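Local coordinates for protein putative aminopeptidase (Leishmania major, PDB 5NTH) that probably acts as a manganese-dependent leucyl aminopeptidase of the M17 family, releasing residues from the amino termini of peptides, at residues Asp246-Lys251 and Val399-Gly404; Ile349-Val354 and Gln406-Asp411. All coordinates share one frame; numbering follows the deposited sequence.

Contact 1: residues Asp246-Lys251 and Val399-Gly404; sequences DMTVIK and VYYATG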
# COMPACT_ATOMS: atom_id res chain seq x y z
N ASP A 246 -16.82 -33.19 35.14
CA ASP A 246 -17.13 -31.92 35.78
C ASP A 246 -16.94 -30.82 34.72
O ASP A 246 -16.10 -30.94 33.82
CB ASP A 246 -16.30 -31.66 37.06
CG ASP A 246 -16.38 -32.82 38.11
OD1 ASP A 246 -17.44 -33.50 38.20
OD2 ASP A 246 -15.39 -33.03 38.85
N MET A 247 -17.75 -29.78 34.81
CA MET A 247 -17.67 -28.66 33.89
C MET A 247 -17.72 -27.37 34.70
O MET A 247 -18.56 -27.21 35.57
CB MET A 247 -18.83 -28.70 32.91
CG MET A 247 -18.67 -27.73 31.75
SD MET A 247 -20.00 -27.75 30.54
CE MET A 247 -21.37 -27.05 31.46
N THR A 248 -16.82 -26.45 34.38
CA THR A 248 -16.86 -25.09 34.93
C THR A 248 -16.95 -24.09 33.79
O THR A 248 -16.14 -24.13 32.87
CB THR A 248 -15.61 -24.80 35.78
OG1 THR A 248 -15.53 -25.77 36.85
CG2 THR A 248 -15.66 -23.35 36.35
N VAL A 249 -17.95 -23.22 33.84
CA VAL A 249 -18.15 -22.19 32.82
C VAL A 249 -18.14 -20.85 33.50
O VAL A 249 -18.91 -20.64 34.42
CB VAL A 249 -19.52 -22.31 32.14
CG1 VAL A 249 -19.71 -21.23 31.09
CG2 VAL A 249 -19.68 -23.68 31.49
N ILE A 250 -17.31 -19.92 33.05
CA ILE A 250 -17.45 -18.52 33.47
C ILE A 250 -17.88 -17.73 32.25
O ILE A 250 -17.21 -17.80 31.23
CB ILE A 250 -16.14 -17.97 34.10
CG1 ILE A 250 -15.70 -18.88 35.27
CG2 ILE A 250 -16.34 -16.52 34.60
CD1 ILE A 250 -14.25 -18.77 35.64
N LYS A 251 -19.00 -17.02 32.34
CA LYS A 251 -19.60 -16.40 31.15
C LYS A 251 -19.83 -14.88 31.30
O LYS A 251 -20.25 -14.44 32.37
CB LYS A 251 -20.94 -17.09 30.83
CG LYS A 251 -21.70 -16.54 29.63
CD LYS A 251 -23.04 -17.27 29.43
CE LYS A 251 -24.02 -16.51 28.52
NZ LYS A 251 -25.19 -17.32 28.03
N VAL A 399 -4.81 -19.91 30.67
CA VAL A 399 -3.79 -20.68 31.30
C VAL A 399 -3.77 -20.38 32.80
O VAL A 399 -3.58 -21.30 33.60
CB VAL A 399 -2.42 -20.52 30.63
CG1 VAL A 399 -2.50 -21.02 29.20
CG2 VAL A 399 -1.90 -19.09 30.72
N TYR A 400 -4.04 -19.13 33.20
CA TYR A 400 -4.12 -18.82 34.62
C TYR A 400 -5.25 -19.61 35.27
O TYR A 400 -5.05 -20.27 36.28
CB TYR A 400 -4.27 -17.32 34.91
CG TYR A 400 -4.19 -17.10 36.38
CD1 TYR A 400 -2.95 -16.97 37.04
CD2 TYR A 400 -5.35 -17.14 37.16
CE1 TYR A 400 -2.89 -16.82 38.43
CE2 TYR A 400 -5.30 -17.00 38.55
CZ TYR A 400 -4.08 -16.84 39.19
OH TYR A 400 -4.05 -16.72 40.55
N TYR A 401 -6.43 -19.57 34.70
CA TYR A 401 -7.51 -20.44 35.20
C TYR A 401 -7.08 -21.89 35.40
O TYR A 401 -7.40 -22.50 36.40
CB TYR A 401 -8.72 -20.47 34.28
CG TYR A 401 -9.78 -21.36 34.87
CD1 TYR A 401 -10.67 -20.84 35.78
CD2 TYR A 401 -9.86 -22.73 34.57
CE1 TYR A 401 -11.64 -21.63 36.38
CE2 TYR A 401 -10.83 -23.54 35.17
CZ TYR A 401 -11.73 -22.97 36.08
OH TYR A 401 -12.71 -23.70 36.73
N ALA A 402 -6.42 -22.45 34.41
CA ALA A 402 -6.12 -23.87 34.39
C ALA A 402 -5.01 -24.19 35.37
O ALA A 402 -5.01 -25.28 35.95
CB ALA A 402 -5.73 -24.31 33.00
N THR A 403 -4.09 -23.25 35.58
CA THR A 403 -2.96 -23.47 36.49
C THR A 403 -3.16 -22.98 37.89
O THR A 403 -2.50 -23.46 38.77
CB THR A 403 -1.66 -22.82 35.99
OG1 THR A 403 -1.83 -21.41 35.81
CG2 THR A 403 -1.24 -23.47 34.73
N GLY A 404 -4.06 -22.02 38.08
CA GLY A 404 -4.26 -21.38 39.38
C GLY A 404 -5.65 -21.38 39.97
O GLY A 404 -5.82 -20.93 41.09
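The phenol ring of Tyr401 meets the strand 246-251 obliquely, with Ile250 CD1 beside its CE1 carbon and Thr248 CG2 near its hydroxyl end. This is helix-on-sheet packing in the catalytic domain of an M17 aminopeptidase: helix 391-404 lies against the mixed sheet, and within 399-404 it is Tyr401 that reaches the edge strand 246-251. The backbones stay well apart, the nearest CA atoms, those of Ile250 and Tyr401, being 10.3 Å from each other. The tyrosine spans that gap because its CG stands anti to the backbone N (chi1 -179°), carrying the ring outward from the helix.

On the strand, Thr248 and Ile250 are two residues apart and both project toward the helix, while Val249 between them points away. The terminal methyl of Ile250 makes the clearest apolar contact, CD1 lying 3.9 Å from Tyr401 CE1 and 4.1 Å from Tyr401 CD1. Thr248 CB and CG2 come within 3.2 and 3.0 Å of Tyr401 OH, short for carbon against oxygen, so the detail of this approach is doubtful. Thr278, on the adjoining strand 275-282, and Tyr260 also touch the Tyr401 side chain, which is therefore packed by more than strand 246-251.

Other side chains of the helix address the sheet further in: Ala402 touches strand 291-300, and Val399 and Thr403 touch strand 412-417. Within the last turn, Thr403 OG1, which is also hydrogen-bonded to Ser501 N, donates to Val399 O at 2.8 Å, and that carbonyl oxygen accepts from Thr403 N as well; the hydroxyl approaches with an angle of 129° at the carbonyl oxygen and lies 35° out of the carbonyl plane.

Contact 2: residues Ile349-Val354 and Gln406-Asp411; sequences IANISV and QDFVPD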
# COMPACT_ATOMS: atom_id res chain seq x y z
N ILE A 349 -2.32 -41.16 33.82
CA ILE A 349 -2.90 -39.84 33.85
C ILE A 349 -3.96 -39.83 34.93
O ILE A 349 -4.90 -40.63 34.89
CB ILE A 349 -3.46 -39.45 32.45
CG1 ILE A 349 -2.28 -39.29 31.46
CG2 ILE A 349 -4.30 -38.15 32.53
CD1 ILE A 349 -2.67 -38.86 30.07
N ALA A 350 -3.82 -38.91 35.88
CA ALA A 350 -4.72 -38.80 37.03
C ALA A 350 -5.86 -37.85 36.78
O ALA A 350 -7.02 -38.22 36.93
CB ALA A 350 -3.95 -38.36 38.27
N ASN A 351 -5.53 -36.60 36.43
CA ASN A 351 -6.51 -35.59 36.04
C ASN A 351 -6.26 -34.98 34.70
O ASN A 351 -5.14 -34.56 34.43
CB ASN A 351 -6.48 -34.45 37.02
CG ASN A 351 -6.96 -34.86 38.37
OD1 ASN A 351 -8.16 -35.08 38.56
ND2 ASN A 351 -6.03 -35.00 39.31
N ILE A 352 -7.30 -34.90 33.88
CA ILE A 352 -7.21 -34.15 32.63
C ILE A 352 -8.26 -33.07 32.57
O ILE A 352 -9.40 -33.26 32.98
CB ILE A 352 -7.25 -35.05 31.38
CG1 ILE A 352 -6.90 -34.24 30.13
CG2 ILE A 352 -8.59 -35.75 31.25
CD1 ILE A 352 -6.45 -35.08 28.95
N SER A 353 -7.84 -31.93 32.05
CA SER A 353 -8.62 -30.69 32.08
C SER A 353 -8.54 -30.11 30.68
O SER A 353 -7.50 -30.19 30.04
CB SER A 353 -7.94 -29.79 33.09
OG SER A 353 -8.28 -28.45 32.97
N VAL A 354 -9.62 -29.58 30.17
CA VAL A 354 -9.52 -28.81 28.91
C VAL A 354 -10.25 -27.51 29.09
O VAL A 354 -11.39 -27.51 29.53
CB VAL A 354 -10.01 -29.57 27.65
CG1 VAL A 354 -11.44 -30.08 27.78
CG2 VAL A 354 -9.85 -28.68 26.41
N GLN A 406 -8.14 -24.22 39.40
CA GLN A 406 -8.69 -25.55 39.54
C GLN A 406 -8.32 -26.14 40.90
O GLN A 406 -7.42 -25.64 41.58
CB GLN A 406 -8.18 -26.42 38.41
CG GLN A 406 -8.61 -25.87 37.06
CD GLN A 406 -8.79 -26.95 36.01
OE1 GLN A 406 -9.92 -27.40 35.72
NE2 GLN A 406 -7.67 -27.39 35.43
N ASP A 407 -9.04 -27.19 41.29
CA ASP A 407 -8.73 -27.89 42.56
C ASP A 407 -7.60 -28.94 42.50
O ASP A 407 -7.40 -29.66 43.47
CB ASP A 407 -10.02 -28.42 43.26
CG ASP A 407 -10.71 -29.63 42.56
OD1 ASP A 407 -10.11 -30.42 41.76
OD2 ASP A 407 -11.93 -29.80 42.86
N PHE A 408 -6.85 -29.01 41.40
CA PHE A 408 -5.56 -29.73 41.31
C PHE A 408 -4.56 -28.85 40.54
O PHE A 408 -4.96 -28.02 39.74
CB PHE A 408 -5.75 -31.04 40.56
CG PHE A 408 -5.96 -30.87 39.06
CD1 PHE A 408 -7.22 -30.66 38.52
CD2 PHE A 408 -4.87 -30.93 38.18
CE1 PHE A 408 -7.40 -30.51 37.14
CE2 PHE A 408 -5.05 -30.77 36.81
CZ PHE A 408 -6.31 -30.57 36.29
N VAL A 409 -3.27 -29.05 40.74
CA VAL A 409 -2.26 -28.26 40.04
C VAL A 409 -1.75 -29.07 38.89
O VAL A 409 -1.24 -30.13 39.14
CB VAL A 409 -1.04 -27.97 40.94
CG1 VAL A 409 0.06 -27.23 40.16
CG2 VAL A 409 -1.46 -27.16 42.17
N PRO A 410 -1.84 -28.58 37.65
CA PRO A 410 -1.27 -29.41 36.57
C PRO A 410 0.25 -29.65 36.66
O PRO A 410 0.99 -28.83 37.21
CB PRO A 410 -1.59 -28.61 35.30
CG PRO A 410 -2.61 -27.62 35.69
CD PRO A 410 -2.36 -27.31 37.12
N ASP A 411 0.68 -30.79 36.14
CA ASP A 411 2.09 -31.05 35.95
C ASP A 411 2.57 -30.80 34.54
O ASP A 411 3.77 -30.88 34.27
CB ASP A 411 2.42 -32.49 36.33
CG ASP A 411 1.93 -32.85 37.72
OD1 ASP A 411 2.29 -32.13 38.71
OD2 ASP A 411 1.16 -33.84 37.80
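Phe408 turns one ring face to Asn351, whose CB sits almost exactly over the ring centre, 3.8 Å from the centroid, a CH-pi contact. The asparagine amide continues over the ring nearly parallel to it, the two planes 17° apart, with ND2 4.1 Å from Phe408 CG. Ser353, two residues along the same strand, comes to the edge instead: its CB lies near the ring plane, 3.7 Å from Phe408 CZ. Beside this ring contact Gln406 NE2 donates to Ser353 OG over 2.7 Å, moderately bent at 143° and with the oxygen somewhat out of the amide plane; OG stands anti to the serine backbone N (chi1 162°), where NE2 can reach it.

Further out, Asn351 ND2 is hydrogen-bonded to Asn292 OD1, which probably holds the amide in its place over the ring, and Gln406 NE2 has a second, weak bond to Ala402 O at the end of helix 391-404. Thr278 of strand 275-282 packs against both Ser353 and Gln406, and Arg280 of that strand touches Phe408. The loop 406-411, which joins the helix to strand 412-417, is thus packed on the sheet of the catalytic domain. Its contact with strand 349-361 combines a CH-pi and amide-on-ring stack with one hydrogen bond: the serine oxygen accepts from Gln406 NE2, which gives these buried polar atoms a partner within the protein.

How the contacts relate
The segments alternate along the chain, in the order 246-251, 349-354, 399-404 and 406-411, all within the catalytic domain. The two contacts, with centres about 11 Å apart, use strands of the same mixed sheet: strand 275-282 runs between 246-251 and 349-361, and its Thr278 touches side chains of both contacts. Helix 391-404 supplies one side of contact 1, and the loop that follows it supplies one side of contact 2. Helix end and loop pack directly, Ala402 O lying 3.4 Å from Pro410 CG. The connection leading from the manganese ligands Asp388 and Glu390 to strand 412-417 is therefore held on the sheet at successive points, away from the metals themselves.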